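Local coordinates for uncharacterized protein (Bacteroides uniformis, PDB 4IYK), which is of unknown function but probably binds carbohydrate, pairing a transthyretin-like N-terminal domain with an E-set-like C-terminal one, at residues 13-18 against 95-100. Numbering follows the deposited sequence.
Sequences PDASIH and GDNVYD. With EDO (1,2-ethanediol), chain D; EDO (1,2-ethanediol), chain I.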
# COMPACT_ATOMS: atom_id res chain seq x y z
N PRO A 13 -17.70 24.41 2.56
CA PRO A 13 -16.33 24.32 2.02
C PRO A 13 -16.13 25.15 0.74
O PRO A 13 -17.01 25.18 -0.13
CB PRO A 13 -16.15 22.82 1.74
CG PRO A 13 -17.30 22.15 2.41
CD PRO A 13 -18.41 23.13 2.43
N ASP A 14 -14.98 25.82 0.66
CA ASP A 14 -14.61 26.71 -0.45
C ASP A 14 -13.37 26.19 -1.21
O ASP A 14 -12.82 26.91 -2.05
CB ASP A 14 -14.36 28.14 0.09
CG ASP A 14 -13.32 28.27 1.20
OD1 ASP A 14 -12.81 27.23 1.68
OD2 ASP A 14 -13.04 29.42 1.63
N ALA A 15 -12.93 24.95 -0.92
CA ALA A 15 -11.74 24.43 -1.57
C ALA A 15 -11.79 22.92 -1.83
O ALA A 15 -12.63 22.19 -1.28
CB ALA A 15 -10.50 24.78 -0.76
N SER A 16 -10.88 22.46 -2.69
CA SER A 16 -10.71 21.05 -3.04
C SER A 16 -9.22 20.78 -3.13
O SER A 16 -8.46 21.72 -3.35
CB SER A 16 -11.44 20.69 -4.34
OG SER A 16 -11.07 21.56 -5.39
N ILE A 17 -8.79 19.54 -2.88
CA ILE A 17 -7.38 19.19 -2.93
C ILE A 17 -7.23 17.75 -3.43
O ILE A 17 -8.04 16.88 -3.12
CB ILE A 17 -6.65 19.44 -1.57
CG1 ILE A 17 -5.11 19.29 -1.72
CG2 ILE A 17 -7.23 18.56 -0.41
CD1 ILE A 17 -4.27 20.19 -0.75
N HIS A 18 -6.22 17.53 -4.24
CA HIS A 18 -5.92 16.20 -4.78
C HIS A 18 -4.40 16.12 -4.95
O HIS A 18 -3.73 17.15 -4.90
CB HIS A 18 -6.67 15.92 -6.10
CG HIS A 18 -6.34 16.92 -7.16
ND1 HIS A 18 -5.34 16.69 -8.09
CD2 HIS A 18 -6.82 18.18 -7.33
CE1 HIS A 18 -5.26 17.80 -8.82
NE2 HIS A 18 -6.13 18.73 -8.39
N GLY A 95 -10.50 27.44 -3.80
CA GLY A 95 -10.59 26.73 -5.08
C GLY A 95 -9.83 25.41 -5.10
O GLY A 95 -9.70 24.75 -4.06
N ASP A 96 -9.31 25.03 -6.28
CA ASP A 96 -8.59 23.76 -6.41
C ASP A 96 -7.12 23.88 -6.02
O ASP A 96 -6.49 24.91 -6.25
CB ASP A 96 -8.71 23.17 -7.83
CG ASP A 96 -8.26 21.71 -7.91
OD1 ASP A 96 -8.66 20.91 -7.02
OD2 ASP A 96 -7.48 21.39 -8.84
N ASN A 97 -6.59 22.81 -5.41
CA ASN A 97 -5.22 22.68 -4.93
C ASN A 97 -4.64 21.34 -5.32
O ASN A 97 -5.36 20.33 -5.32
CB ASN A 97 -5.17 22.81 -3.40
CG ASN A 97 -5.57 24.16 -2.87
OD1 ASN A 97 -4.74 24.95 -2.47
ND2 ASN A 97 -6.87 24.43 -2.79
N VAL A 98 -3.34 21.31 -5.62
CA VAL A 98 -2.70 20.05 -5.97
C VAL A 98 -1.43 19.93 -5.08
O VAL A 98 -0.82 20.95 -4.82
CB VAL A 98 -2.44 19.92 -7.52
CG1 VAL A 98 -1.54 21.04 -8.06
CG2 VAL A 98 -1.89 18.55 -7.89
N TYR A 99 -1.14 18.73 -4.51
CA TYR A 99 0.06 18.54 -3.69
C TYR A 99 0.45 17.06 -3.61
O TYR A 99 -0.31 16.20 -3.13
CB TYR A 99 -0.07 19.13 -2.27
CG TYR A 99 1.26 19.28 -1.55
CD1 TYR A 99 1.83 18.22 -0.85
CD2 TYR A 99 1.95 20.50 -1.55
CE1 TYR A 99 3.05 18.35 -0.18
CE2 TYR A 99 3.17 20.65 -0.87
CZ TYR A 99 3.71 19.57 -0.19
OH TYR A 99 4.91 19.69 0.47
N ASP A 100 1.67 16.79 -4.06
CA ASP A 100 2.24 15.45 -4.02
C ASP A 100 3.18 15.35 -2.83
O ASP A 100 3.98 16.26 -2.59
CB ASP A 100 2.97 15.15 -5.34
CG ASP A 100 2.06 15.06 -6.56
OD1 ASP A 100 0.85 14.75 -6.38
OD2 ASP A 100 2.55 15.28 -7.68
C1 EDO D . 4.92 19.15 -4.08
O1 EDO D . 5.96 18.25 -3.72
C2 EDO D . 4.31 18.70 -5.43
O2 EDO D . 2.98 19.19 -5.56
C1 EDO I . 8.10 16.07 2.05
O1 EDO I . 8.97 14.94 1.97
C2 EDO I . 6.86 15.87 1.12
O2 EDO I . 5.99 16.96 1.28
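Gly95 opens the parallel pairing of 95-100 with 13-18: its N donates to Asp14 O (3.0 Å), and its O accepts from Ser16 N (2.9 Å). Next, Asp96 turns its carboxylate to two side chains of the neighbouring strand. OD1 accepts from Ser16 OG on its anti side (3.0 Å), while the syn lone pair of OD2 takes the NE2 proton of His18 (3.0 Å), with carboxylate and imidazole only 10° from coplanar. A chi1 of 59°, which tucks CG over its own backbone, lets His18 reach back to Asp96. With an alanine in place of His18, Asp96 OD2 would probably lose its NE2-H donor, and Val98 CG2 the imidazole it packs on. On the other face, Asn97 ND2 donates to Ser16 O (3.2 Å) and also to Lys93 O, and its CB packs against Ile17 CD1. Asn97 O then accepts from His18 N. Val98 lays CG2 against CE1 of the imidazole (3.6 Å), and Tyr99 N closes the ladder on His18 O (3.1 Å). Strand 95-103 is an outer strand of a three-stranded mixed sheet, with 15-23 between it and antiparallel 62-65; Ala15, Ile17 and Asn97 face strand 85-92 of the second sheet, consistent with a transthyretin-like sandwich.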